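Local structure of ornithine carbamoyltransferase (3GD5) at residues S18-D23 with S199-E204; I148-G153 with A297-H302; V269-P274 with E279-E284. The protein probably catalyses the reversible transfer of a carbamoyl group from carbamoyl phosphate to L-ornithine, giving L-citrulline, a step of arginine biosynthesis. All blocks are in the same frame, centred on the assembly; numbering follows the deposited sequence.

Contact 1: residues S18-D23 with S199-E204; sequences SLDDLD and SARASE
Asp-20 and Arg-201 form a salt bridge, and they carry the whole contact. The two side chains come from opposite directions. Arg-201 grips the carboxylate side-on with two nitrogens. NH1 gives a hydrogen bond to OD1 of Asp-20 at 3.0 Å, on the syn lone pair of that oxygen and close to the guanidinium plane. NE bonds OD2 of Asp-20 at 2.9 Å, but here the partner is tilted from the guanidinium plane. A further bond from NE to OD1 is weak. The grip is therefore not flat: the carboxylate and guanidinium planes stand 54° apart. Arg-201 reaches across with a chain that turns about CB-CG (chi2 55°) and then runs extended, which turns the NE and NH1 edge to Asp-20.

The charges continue beyond the pair. NH2 of Arg-201 makes a salt bridge with OE2 of Glu-204, one helical turn on, at 3.4 Å. Lys-179 adds a second cation at OD1 of Asp-20. The guanidinium thus lies between two carboxylates, which would tend to fix its rotation.

This is a surface contact. It ties the short 3-10 segment 19-21, just ahead of helix 24-39, to helix 196-209. Helix 168-180 lies beside both: Asp-20 and Arg-201 each touch its Leu-175. On another side Leu-19 packs on Pro-138, Val-141 and Val-142 of helix 138-152.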
ATOM      1  N   SER A  18       6.421  20.122 -28.623  1.00 41.67           N
ATOM      2  CA  SER A  18       5.513  19.619 -29.638  1.00 40.54           C
ATOM      3  C   SER A  18       6.309  19.478 -30.918  1.00 40.51           C
ATOM      4  O   SER A  18       7.265  20.222 -31.140  1.00 39.44           O
ATOM      5  CB  SER A  18       4.377  20.625 -29.843  1.00 41.60           C
ATOM      6  OG  SER A  18       3.748  20.450 -31.097  1.00 40.26           O
ATOM      7  N   LEU A  19       5.939  18.519 -31.759  1.00 41.02           N
ATOM      8  CA  LEU A  19       6.663  18.350 -33.007  1.00 41.91           C
ATOM      9  C   LEU A  19       6.492  19.637 -33.822  1.00 42.75           C
ATOM     10  O   LEU A  19       7.312  19.957 -34.680  1.00 43.78           O
ATOM     11  CB  LEU A  19       6.124  17.156 -33.794  1.00 39.73           C
ATOM     12  CG  LEU A  19       7.099  16.602 -34.844  1.00 42.20           C
ATOM     13  CD1 LEU A  19       8.381  16.111 -34.168  1.00 41.38           C
ATOM     14  CD2 LEU A  19       6.453  15.456 -35.581  1.00 40.48           C
ATOM     15  N   ASP A  20       5.432  20.381 -33.528  1.00 42.94           N
ATOM     16  CA  ASP A  20       5.158  21.623 -34.235  1.00 43.97           C
ATOM     17  C   ASP A  20       6.067  22.767 -33.785  1.00 44.67           C
ATOM     18  O   ASP A  20       5.841  23.923 -34.144  1.00 44.92           O
ATOM     19  CB  ASP A  20       3.693  22.020 -34.056  1.00 42.78           C
ATOM     20  CG  ASP A  20       3.201  22.935 -35.169  1.00 44.30           C
ATOM     21  OD1 ASP A  20       3.719  22.829 -36.301  1.00 41.09           O
ATOM     22  OD2 ASP A  20       2.284  23.744 -34.917  1.00 45.90           O
ATOM     23  N   ASP A  21       7.087  22.444 -32.996  1.00 44.21           N
ATOM     24  CA  ASP A  21       8.037  23.453 -32.536  1.00 44.71           C
ATOM     25  C   ASP A  21       9.142  23.511 -33.569  1.00 44.39           C
ATOM     26  O   ASP A  21      10.032  24.352 -33.507  1.00 44.80           O
ATOM     27  CB  ASP A  21       8.637  23.077 -31.175  1.00 45.06           C
ATOM     28  CG  ASP A  21       7.654  23.253 -30.038  1.00 45.87           C
ATOM     29  OD1 ASP A  21       6.555  23.791 -30.284  1.00 47.37           O
ATOM     30  OD2 ASP A  21       7.984  22.864 -28.900  1.00 45.47           O
ATOM     31  N   LEU A  22       9.077  22.586 -34.514  1.00 45.46           N
ATOM     32  CA  LEU A  22      10.055  22.504 -35.586  1.00 45.17           C
ATOM     33  C   LEU A  22       9.313  22.735 -36.879  1.00 46.23           C
ATOM     34  O   LEU A  22       8.319  22.062 -37.140  1.00 46.26           O
ATOM     35  CB  LEU A  22      10.676  21.108 -35.646  1.00 45.28           C
ATOM     36  CG  LEU A  22      11.412  20.516 -34.443  1.00 45.40           C
ATOM     37  CD1 LEU A  22      11.451  19.004 -34.586  1.00 45.69           C
ATOM     38  CD2 LEU A  22      12.814  21.093 -34.342  1.00 43.84           C
ATOM     39  N   ASP A  23       9.762  23.691 -37.685  1.00 48.12           N
ATOM     40  CA  ASP A  23       9.115  23.901 -38.971  1.00 48.16           C
ATOM     41  C   ASP A  23       9.713  22.826 -39.880  1.00 48.27           C
ATOM     42  O   ASP A  23      10.551  22.036 -39.435  1.00 47.33           O
ATOM     43  CB  ASP A  23       9.386  25.314 -39.523  1.00 48.88           C
ATOM     44  CG  ASP A  23      10.869  25.651 -39.617  1.00 49.14           C
ATOM     45  OD1 ASP A  23      11.667  24.809 -40.085  1.00 50.80           O
ATOM     46  OD2 ASP A  23      11.234  26.783 -39.233  1.00 50.72           O
ATOM     47  N   SER A 199      -5.240  17.721 -36.447  1.00 49.35           N
ATOM     48  CA  SER A 199      -5.548  17.274 -37.800  1.00 52.24           C
ATOM     49  C   SER A 199      -5.612  18.496 -38.702  1.00 52.38           C
ATOM     50  O   SER A 199      -5.108  18.478 -39.823  1.00 53.03           O
ATOM     51  CB  SER A 199      -6.895  16.548 -37.839  1.00 53.28           C
ATOM     52  OG  SER A 199      -6.804  15.268 -37.239  1.00 58.75           O
ATOM     53  N   ALA A 200      -6.236  19.557 -38.198  1.00 52.78           N
ATOM     54  CA  ALA A 200      -6.367  20.803 -38.944  1.00 53.08           C
ATOM     55  C   ALA A 200      -4.988  21.407 -39.196  1.00 54.30           C
ATOM     56  O   ALA A 200      -4.677  21.828 -40.312  1.00 55.26           O
ATOM     57  CB  ALA A 200      -7.229  21.787 -38.166  1.00 51.73           C
ATOM     58  N   ARG A 201      -4.168  21.447 -38.148  1.00 54.05           N
ATOM     59  CA  ARG A 201      -2.821  21.993 -38.233  1.00 53.48           C
ATOM     60  C   ARG A 201      -1.928  21.129 -39.115  1.00 53.85           C
ATOM     61  O   ARG A 201      -0.987  21.625 -39.727  1.00 54.11           O
ATOM     62  CB  ARG A 201      -2.215  22.110 -36.830  1.00 53.92           C
ATOM     63  CG  ARG A 201      -0.720  22.406 -36.800  1.00 54.15           C
ATOM     64  CD  ARG A 201      -0.363  23.655 -37.592  1.00 55.37           C
ATOM     65  NE  ARG A 201       1.077  23.905 -37.593  1.00 55.56           N
ATOM     66  CZ  ARG A 201       1.681  24.769 -38.401  1.00 54.83           C
ATOM     67  NH1 ARG A 201       2.992  24.938 -38.338  1.00 52.57           N
ATOM     68  NH2 ARG A 201       0.971  25.456 -39.286  1.00 56.60           N
ATOM     69  N   ALA A 202      -2.220  19.834 -39.171  1.00 53.53           N
ATOM     70  CA  ALA A 202      -1.443  18.920 -40.002  1.00 52.44           C
ATOM     71  C   ALA A 202      -1.788  19.160 -41.471  1.00 51.99           C
ATOM     72  O   ALA A 202      -0.907  19.165 -42.329  1.00 48.88           O
ATOM     73  CB  ALA A 202      -1.739  17.469 -39.618  1.00 50.93           C
ATOM     74  N   SER A 203      -3.077  19.350 -41.752  1.00 52.60           N
ATOM     75  CA  SER A 203      -3.538  19.605 -43.117  1.00 53.86           C
ATOM     76  C   SER A 203      -2.949  20.913 -43.632  1.00 54.96           C
ATOM     77  O   SER A 203      -2.462  20.983 -44.760  1.00 55.44           O
ATOM     78  CB  SER A 203      -5.063  19.673 -43.163  1.00 53.37           C
ATOM     79  OG  SER A 203      -5.626  18.432 -42.787  1.00 54.42           O
ATOM     80  N   GLU A 204      -2.996  21.946 -42.796  1.00 57.22           N
ATOM     81  CA  GLU A 204      -2.444  23.247 -43.154  1.00 59.07           C
ATOM     82  C   GLU A 204      -0.989  23.086 -43.587  1.00 59.54           C
ATOM     83  O   GLU A 204      -0.558  23.667 -44.583  1.00 60.88           O
ATOM     84  CB  GLU A 204      -2.528  24.199 -41.959  1.00 61.09           C
ATOM     85  CG  GLU A 204      -1.869  25.556 -42.187  1.00 65.41           C
ATOM     86  CD  GLU A 204      -1.843  26.419 -40.933  1.00 67.82           C
ATOM     87  OE1 GLU A 204      -1.294  27.542 -40.989  1.00 69.08           O
ATOM     88  OE2 GLU A 204      -2.368  25.977 -39.887  1.00 69.36           O
TER

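Contact 2: residues I148-G153 with A297-H302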
ATOM      1  N   ILE A 148      11.910   5.318 -41.447  1.00 46.65           N
ATOM      2  CA  ILE A 148      11.271   5.250 -42.758  1.00 48.09           C
ATOM      3  C   ILE A 148      12.284   5.680 -43.807  1.00 50.51           C
ATOM      4  O   ILE A 148      12.448   5.014 -44.827  1.00 50.30           O
ATOM      5  CB  ILE A 148      10.026   6.171 -42.835  1.00 48.58           C
ATOM      6  CG1 ILE A 148       8.970   5.697 -41.832  1.00 47.73           C
ATOM      7  CG2 ILE A 148       9.447   6.163 -44.245  1.00 45.78           C
ATOM      8  CD1 ILE A 148       7.711   6.547 -41.812  1.00 51.26           C
ATOM      9  N   ARG A 149      12.968   6.787 -43.538  1.00 52.08           N
ATOM     10  CA  ARG A 149      13.987   7.307 -44.440  1.00 54.48           C
ATOM     11  C   ARG A 149      15.037   6.235 -44.735  1.00 54.47           C
ATOM     12  O   ARG A 149      15.389   6.008 -45.886  1.00 55.57           O
ATOM     13  CB  ARG A 149      14.641   8.550 -43.818  1.00 56.44           C
ATOM     14  CG  ARG A 149      16.052   8.871 -44.320  1.00 61.35           C
ATOM     15  CD  ARG A 149      16.103   9.358 -45.762  1.00 63.63           C
ATOM     16  NE  ARG A 149      15.490  10.674 -45.933  1.00 66.56           N
ATOM     17  CZ  ARG A 149      15.694  11.458 -46.990  1.00 68.60           C
ATOM     18  NH1 ARG A 149      15.094  12.643 -47.076  1.00 68.39           N
ATOM     19  NH2 ARG A 149      16.513  11.066 -47.959  1.00 68.61           N
ATOM     20  N   GLU A 150      15.528   5.569 -43.698  1.00 54.04           N
ATOM     21  CA  GLU A 150      16.535   4.529 -43.881  1.00 52.24           C
ATOM     22  C   GLU A 150      16.001   3.342 -44.680  1.00 52.03           C
ATOM     23  O   GLU A 150      16.783   2.572 -45.237  1.00 52.96           O
ATOM     24  CB  GLU A 150      17.050   4.028 -42.526  1.00 50.42           C
ATOM     25  CG  GLU A 150      17.681   5.100 -41.648  1.00 52.05           C
ATOM     26  CD  GLU A 150      18.193   4.550 -40.318  1.00 52.59           C
ATOM     27  OE1 GLU A 150      17.437   3.809 -39.649  1.00 49.56           O
ATOM     28  OE2 GLU A 150      19.347   4.865 -39.942  1.00 52.57           O
ATOM     29  N   ASN A 151      14.681   3.186 -44.736  1.00 50.24           N
ATOM     30  CA  ASN A 151      14.088   2.074 -45.476  1.00 50.62           C
ATOM     31  C   ASN A 151      13.714   2.370 -46.931  1.00 51.18           C
ATOM     32  O   ASN A 151      13.756   1.474 -47.776  1.00 51.27           O
ATOM     33  CB  ASN A 151      12.844   1.538 -44.758  1.00 49.71           C
ATOM     34  CG  ASN A 151      13.185   0.583 -43.634  1.00 51.09           C
ATOM     35  OD1 ASN A 151      13.591   1.000 -42.546  1.00 51.10           O
ATOM     36  ND2 ASN A 151      13.032  -0.713 -43.893  1.00 48.52           N
ATOM     37  N   PHE A 152      13.340   3.610 -47.228  1.00 50.32           N
ATOM     38  CA  PHE A 152      12.950   3.954 -48.587  1.00 50.86           C
ATOM     39  C   PHE A 152      13.844   5.011 -49.235  1.00 51.74           C
ATOM     40  O   PHE A 152      13.636   5.386 -50.390  1.00 51.88           O
ATOM     41  CB  PHE A 152      11.497   4.434 -48.612  1.00 49.24           C
ATOM     42  CG  PHE A 152      10.505   3.402 -48.159  1.00 49.86           C
ATOM     43  CD1 PHE A 152      10.113   3.330 -46.824  1.00 49.97           C
ATOM     44  CD2 PHE A 152       9.950   2.506 -49.067  1.00 48.57           C
ATOM     45  CE1 PHE A 152       9.181   2.386 -46.402  1.00 48.85           C
ATOM     46  CE2 PHE A 152       9.015   1.554 -48.657  1.00 49.16           C
ATOM     47  CZ  PHE A 152       8.629   1.495 -47.323  1.00 50.10           C
ATOM     48  N   GLY A 153      14.835   5.487 -48.491  1.00 52.07           N
ATOM     49  CA  GLY A 153      15.737   6.493 -49.021  1.00 53.13           C
ATOM     50  C   GLY A 153      15.054   7.817 -49.313  1.00 53.61           C
ATOM     51  O   GLY A 153      15.607   8.666 -50.008  1.00 54.74           O
ATOM     52  N   ALA A 297      12.969   1.029 -32.714  1.00 36.96           N
ATOM     53  CA  ALA A 297      13.248   1.218 -31.288  1.00 36.16           C
ATOM     54  C   ALA A 297      14.678   1.727 -31.070  1.00 36.29           C
ATOM     55  O   ALA A 297      14.908   2.662 -30.286  1.00 35.13           O
ATOM     56  CB  ALA A 297      13.027  -0.103 -30.534  1.00 34.85           C
ATOM     57  N   GLU A 298      15.637   1.110 -31.756  1.00 34.98           N
ATOM     58  CA  GLU A 298      17.022   1.543 -31.646  1.00 36.13           C
ATOM     59  C   GLU A 298      17.135   3.010 -32.057  1.00 35.38           C
ATOM     60  O   GLU A 298      17.913   3.770 -31.476  1.00 36.11           O
ATOM     61  CB  GLU A 298      17.938   0.712 -32.552  1.00 37.68           C
ATOM     62  CG  GLU A 298      19.409   1.108 -32.439  1.00 38.73           C
ATOM     63  CD  GLU A 298      20.289   0.509 -33.533  1.00 43.08           C
ATOM     64  OE1 GLU A 298      20.162  -0.704 -33.823  1.00 45.07           O
ATOM     65  OE2 GLU A 298      21.121   1.252 -34.096  1.00 43.79           O
ATOM     66  N   ASN A 299      16.359   3.408 -33.062  1.00 35.71           N
ATOM     67  CA  ASN A 299      16.405   4.787 -33.530  1.00 35.54           C
ATOM     68  C   ASN A 299      15.904   5.817 -32.525  1.00 35.12           C
ATOM     69  O   ASN A 299      16.031   7.023 -32.767  1.00 34.43           O
ATOM     70  CB  ASN A 299      15.657   4.947 -34.855  1.00 36.58           C
ATOM     71  CG  ASN A 299      16.496   4.541 -36.044  1.00 37.60           C
ATOM     72  OD1 ASN A 299      17.723   4.616 -35.998  1.00 40.07           O
ATOM     73  ND2 ASN A 299      15.843   4.127 -37.124  1.00 37.47           N
ATOM     74  N   ARG A 300      15.337   5.366 -31.406  1.00 34.37           N
ATOM     75  CA  ARG A 300      14.895   6.317 -30.381  1.00 34.87           C
ATOM     76  C   ARG A 300      16.182   6.935 -29.836  1.00 33.91           C
ATOM     77  O   ARG A 300      16.236   8.107 -29.475  1.00 34.03           O
ATOM     78  CB  ARG A 300      14.148   5.614 -29.235  1.00 36.37           C
ATOM     79  CG  ARG A 300      12.814   4.973 -29.618  1.00 39.40           C
ATOM     80  CD  ARG A 300      11.706   5.995 -29.854  1.00 43.91           C
ATOM     81  NE  ARG A 300      10.880   6.208 -28.666  1.00 49.68           N
ATOM     82  CZ  ARG A 300      11.313   6.777 -27.548  1.00 49.07           C
ATOM     83  NH1 ARG A 300      12.561   7.197 -27.472  1.00 53.54           N
ATOM     84  NH2 ARG A 300      10.511   6.912 -26.505  1.00 50.29           N
ATOM     85  N   LEU A 301      17.228   6.124 -29.787  1.00 34.58           N
ATOM     86  CA  LEU A 301      18.518   6.582 -29.279  1.00 35.54           C
ATOM     87  C   LEU A 301      19.187   7.606 -30.207  1.00 34.69           C
ATOM     88  O   LEU A 301      19.630   8.675 -29.769  1.00 33.91           O
ATOM     89  CB  LEU A 301      19.448   5.380 -29.078  1.00 34.86           C
ATOM     90  CG  LEU A 301      20.949   5.666 -29.003  1.00 36.44           C
ATOM     91  CD1 LEU A 301      21.207   6.627 -27.878  1.00 34.36           C
ATOM     92  CD2 LEU A 301      21.732   4.373 -28.808  1.00 35.66           C
ATOM     93  N   HIS A 302      19.268   7.266 -31.487  1.00 34.51           N
ATOM     94  CA  HIS A 302      19.904   8.151 -32.459  1.00 35.77           C
ATOM     95  C   HIS A 302      19.107   9.437 -32.636  1.00 33.85           C
ATOM     96  O   HIS A 302      19.675  10.510 -32.804  1.00 34.22           O
ATOM     97  CB  HIS A 302      20.064   7.415 -33.791  1.00 35.26           C
ATOM     98  CG  HIS A 302      20.780   6.108 -33.660  1.00 33.97           C
ATOM     99  ND1 HIS A 302      22.070   6.014 -33.180  1.00 34.05           N
ATOM    100  CD2 HIS A 302      20.375   4.839 -33.902  1.00 33.45           C
ATOM    101  CE1 HIS A 302      22.426   4.742 -33.128  1.00 34.01           C
ATOM    102  NE2 HIS A 302      21.416   4.008 -33.562  1.00 34.68           N
TER
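A hydrogen bond between Asn-299 and Glu-150 is the direct link. ND2 of Asn-299 donates to OE1 of Glu-150 at 3.0 Å, and the bond is nearly straight (166°). The acceptor lies close to the amide plane, but ND2 stands above the carboxylate plane, 43° out of it. The side chains slide past each other in opposite directions. Each spans part of a wide gap, since the CA atoms of Glu-150 and Asn-299 are 10.4 Å apart. Glu-150 manages this with a chain extended beyond CG. The amide has other partners, which should fix its rotation: ND2 also bonds Thr-147, and OD1 accepts from Lys-38.

Salt bridges hold the other carboxylate oxygen: OE2 of Glu-150 pairs with both Arg-39 and the same Lys-38, which thus serves both partners of the contact.

A further hydrogen bond lies within helix 293-312. NE2 of His-302 donates to OE2 of Glu-298 at 2.8 Å, on the anti lone pair and in the ring plane. Glu-298 also forms a salt bridge to Arg-102 of a second subunit.

Helices 138-152 and 293-312 are the two helices that join the domains in this family. Ile-148 packs on strands 228-231 and 268-271, and Leu-301 on helix 60-72. Arg-300, assigned to the carbamoyl phosphate site by similarity, bonds Gln-140 of helix 138-152.

Contact 3: residues V269-P274 with E279-E284; sequences VLHCLP and EEITDE
His-271 packs edge-on against Glu-280 and Ile-281. This is a buried, short-range contact between strand 268-271 with the loop after it and the loop that leads into helix 283-287. Only four residues separate the two segments, so the chain turns back on itself here.

The ND1 and CE1 edge of His-271 does the touching. CG1 of Ile-281 meets ND1 of His-271 at 3.5 Å, near the ring plane. CG of Glu-280 lies 3.4 Å from CE1 of the same ring. The side chains of His-271 and Glu-280 cross at about a right angle, and the ring and carboxylate planes are turned 56° apart. OE2 of Glu-280 also sits at this edge, but too close in the model to be interpreted. It has a proper partner in the backbone N of His-276, in the turn between the segments. Glu-280 is bent at chi2, which folds its carboxylate toward that turn.

The far nitrogen of the ring faces its own segment. NE2 of His-271 donates to O of Pro-274 at 3.0 Å. The bond is bent (139°), and the donor lies above the carbonyl plane. It spans the His-Cys-Leu-Pro sequence, a signature of ornithine carbamoyltransferases, and closes over a cis peptide between Leu-273 and Pro-274. Cys-272 and Leu-273 are assigned to the carbamoyl phosphate site by similarity, so the bond joins the ring to a loop that probably binds that substrate.

Strand 268-271 is an outermost strand of the five-stranded parallel sheet in this chain and pairs with strand 228-231. His-271 and Glu-280 both touch Thr-231 of that neighbour. His-271 also packs on Ile-293 of helix 293-312, and Thr-282 caps the start of helix 283-287.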
ATOM      1  N   VAL A 269       6.130  -2.285 -41.460  1.00 44.73           N
ATOM      2  CA  VAL A 269       5.252  -2.225 -40.291  1.00 42.48           C
ATOM      3  C   VAL A 269       5.984  -1.635 -39.086  1.00 40.98           C
ATOM      4  O   VAL A 269       7.028  -2.144 -38.672  1.00 39.23           O
ATOM      5  CB  VAL A 269       4.723  -3.626 -39.896  1.00 42.97           C
ATOM      6  CG1 VAL A 269       3.867  -3.523 -38.639  1.00 41.47           C
ATOM      7  CG2 VAL A 269       3.904  -4.217 -41.034  1.00 42.77           C
ATOM      8  N   LEU A 270       5.435  -0.556 -38.532  1.00 37.94           N
ATOM      9  CA  LEU A 270       6.032   0.100 -37.371  1.00 38.16           C
ATOM     10  C   LEU A 270       5.117   0.048 -36.158  1.00 36.19           C
ATOM     11  O   LEU A 270       3.893   0.098 -36.284  1.00 37.20           O
ATOM     12  CB  LEU A 270       6.355   1.573 -37.673  1.00 36.43           C
ATOM     13  CG  LEU A 270       7.415   1.888 -38.733  1.00 36.94           C
ATOM     14  CD1 LEU A 270       7.715   3.380 -38.741  1.00 35.47           C
ATOM     15  CD2 LEU A 270       8.677   1.097 -38.441  1.00 36.91           C
ATOM     16  N   HIS A 271       5.723  -0.068 -34.981  1.00 35.07           N
ATOM     17  CA  HIS A 271       4.981  -0.085 -33.723  1.00 34.21           C
ATOM     18  C   HIS A 271       5.901   0.568 -32.697  1.00 32.64           C
ATOM     19  O   HIS A 271       7.028   0.129 -32.504  1.00 33.78           O
ATOM     20  CB  HIS A 271       4.634  -1.527 -33.313  1.00 33.41           C
ATOM     21  CG  HIS A 271       3.713  -1.614 -32.134  1.00 34.26           C
ATOM     22  ND1 HIS A 271       2.572  -2.389 -32.134  1.00 33.97           N
ATOM     23  CD2 HIS A 271       3.778  -1.040 -30.907  1.00 31.98           C
ATOM     24  CE1 HIS A 271       1.977  -2.293 -30.958  1.00 32.30           C
ATOM     25  NE2 HIS A 271       2.689  -1.483 -30.195  1.00 34.10           N
ATOM     26  N   CYS A 272       5.433   1.632 -32.056  1.00 33.75           N
ATOM     27  CA  CYS A 272       6.252   2.337 -31.068  1.00 34.20           C
ATOM     28  C   CYS A 272       6.544   1.554 -29.771  1.00 33.47           C
ATOM     29  O   CYS A 272       7.442   1.933 -29.027  1.00 32.75           O
ATOM     30  CB  CYS A 272       5.603   3.677 -30.716  1.00 34.59           C
ATOM     31  SG  CYS A 272       3.940   3.518 -30.060  1.00 36.46           S
ATOM     32  N   LEU A 273       5.781   0.486 -29.513  1.00 33.35           N
ATOM     33  CA  LEU A 273       5.930  -0.382 -28.329  1.00 33.68           C
ATOM     34  C   LEU A 273       5.454   0.230 -27.005  1.00 34.29           C
ATOM     35  O   LEU A 273       5.382   1.450 -26.871  1.00 35.92           O
ATOM     36  CB  LEU A 273       7.386  -0.839 -28.187  1.00 32.28           C
ATOM     37  CG  LEU A 273       7.946  -1.667 -29.354  1.00 35.54           C
ATOM     38  CD1 LEU A 273       9.398  -2.014 -29.095  1.00 33.51           C
ATOM     39  CD2 LEU A 273       7.115  -2.938 -29.541  1.00 34.21           C
ATOM     40  N   PRO A 274       5.109  -0.612 -26.008  1.00 34.29           N
ATOM     41  CA  PRO A 274       5.133  -2.079 -26.039  1.00 34.34           C
ATOM     42  C   PRO A 274       3.983  -2.568 -26.889  1.00 34.71           C
ATOM     43  O   PRO A 274       3.073  -1.800 -27.192  1.00 34.06           O
ATOM     44  CB  PRO A 274       4.968  -2.462 -24.564  1.00 33.21           C
ATOM     45  CG  PRO A 274       4.075  -1.378 -24.048  1.00 32.49           C
ATOM     46  CD  PRO A 274       4.690  -0.134 -24.674  1.00 33.93           C
ATOM     47  N   GLU A 279      -3.916  -8.142 -30.310  1.00 39.13           N
ATOM     48  CA  GLU A 279      -4.826  -6.992 -30.228  1.00 40.77           C
ATOM     49  C   GLU A 279      -4.573  -6.071 -31.402  1.00 41.10           C
ATOM     50  O   GLU A 279      -5.182  -6.232 -32.461  1.00 41.55           O
ATOM     51  CB  GLU A 279      -4.654  -6.195 -28.920  1.00 41.13           C
ATOM     52  CG  GLU A 279      -4.906  -7.002 -27.649  1.00 45.25           C
ATOM     53  CD  GLU A 279      -5.346  -6.145 -26.462  1.00 46.70           C
ATOM     54  OE1 GLU A 279      -4.730  -5.089 -26.202  1.00 46.91           O
ATOM     55  OE2 GLU A 279      -6.315  -6.537 -25.778  1.00 48.29           O
ATOM     56  N   GLU A 280      -3.661  -5.116 -31.226  1.00 41.56           N
ATOM     57  CA  GLU A 280      -3.355  -4.167 -32.287  1.00 40.17           C
ATOM     58  C   GLU A 280      -2.435  -4.758 -33.354  1.00 40.33           C
ATOM     59  O   GLU A 280      -2.309  -4.193 -34.437  1.00 38.25           O
ATOM     60  CB  GLU A 280      -2.737  -2.890 -31.711  1.00 39.70           C
ATOM     61  CG  GLU A 280      -1.282  -3.024 -31.274  1.00 39.72           C
ATOM     62  CD  GLU A 280      -1.117  -3.644 -29.891  1.00 39.80           C
ATOM     63  OE1 GLU A 280      -2.128  -3.916 -29.211  1.00 38.25           O
ATOM     64  OE2 GLU A 280       0.040  -3.848 -29.482  1.00 38.63           O
ATOM     65  N   ILE A 281      -1.784  -5.877 -33.043  1.00 40.50           N
ATOM     66  CA  ILE A 281      -0.912  -6.558 -34.004  1.00 41.71           C
ATOM     67  C   ILE A 281      -0.816  -8.044 -33.711  1.00 40.36           C
ATOM     68  O   ILE A 281      -1.046  -8.483 -32.591  1.00 40.00           O
ATOM     69  CB  ILE A 281       0.531  -6.010 -34.017  1.00 43.82           C
ATOM     70  CG1 ILE A 281       0.866  -5.391 -32.669  1.00 46.18           C
ATOM     71  CG2 ILE A 281       0.723  -5.067 -35.174  1.00 46.88           C
ATOM     72  CD1 ILE A 281       0.968  -6.406 -31.557  1.00 48.71           C
ATOM     73  N   THR A 282      -0.467  -8.818 -34.730  1.00 39.64           N
ATOM     74  CA  THR A 282      -0.334 -10.256 -34.558  1.00 40.63           C
ATOM     75  C   THR A 282       1.140 -10.589 -34.390  1.00 40.57           C
ATOM     76  O   THR A 282       2.015  -9.859 -34.861  1.00 39.82           O
ATOM     77  CB  THR A 282      -0.899 -11.037 -35.780  1.00 39.78           C
ATOM     78  OG1 THR A 282      -0.137 -10.724 -36.949  1.00 38.47           O
ATOM     79  CG2 THR A 282      -2.346 -10.661 -36.029  1.00 39.97           C
ATOM     80  N   ASP A 283       1.414 -11.684 -33.696  1.00 42.28           N
ATOM     81  CA  ASP A 283       2.784 -12.103 -33.488  1.00 42.68           C
ATOM     82  C   ASP A 283       3.437 -12.295 -34.852  1.00 44.94           C
ATOM     83  O   ASP A 283       4.586 -11.903 -35.069  1.00 46.00           O
ATOM     84  CB  ASP A 283       2.816 -13.417 -32.712  1.00 42.64           C
ATOM     85  CG  ASP A 283       4.235 -13.882 -32.416  1.00 43.08           C
ATOM     86  OD1 ASP A 283       4.961 -13.164 -31.692  1.00 40.44           O
ATOM     87  OD2 ASP A 283       4.625 -14.961 -32.914  1.00 43.19           O
ATOM     88  N   GLU A 284       2.683 -12.893 -35.769  1.00 46.07           N
ATOM     89  CA  GLU A 284       3.154 -13.164 -37.121  1.00 46.44           C
ATOM     90  C   GLU A 284       3.732 -11.928 -37.801  1.00 45.77           C
ATOM     91  O   GLU A 284       4.845 -11.960 -38.331  1.00 44.25           O
ATOM     92  CB  GLU A 284       2.004 -13.715 -37.960  1.00 49.51           C
ATOM     93  CG  GLU A 284       2.369 -14.063 -39.391  1.00 53.05           C
ATOM     94  CD  GLU A 284       1.179 -14.591 -40.170  1.00 56.60           C
ATOM     95  OE1 GLU A 284       0.278 -13.790 -40.500  1.00 58.45           O
ATOM     96  OE2 GLU A 284       1.139 -15.811 -40.443  1.00 58.56           O
TER

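How the contacts relate
Contacts 1 and 2 each join a segment of the carbamoyl phosphate part of the sequence to one of the ornithine part. Their segments alternate along the chain, and their centres are 21 Å apart. Contact 3 lies wholly within the ornithine part, between 148-153 and 297-302 in sequence. Contacts 2 and 3 have centres 17 Å apart and touch: CG1 of Ile-148 packs on CD1 of Leu-270 at 4.1 Å. Contacts 1 and 3 do not touch, and they lie on opposite sides of the chain's centre, about 26 Å apart between centres. Helix 138-152 supplies one side of contact 2 and touches residues of contacts 1 and 3, so one helix meets both the interdomain region and the probable substrate loop.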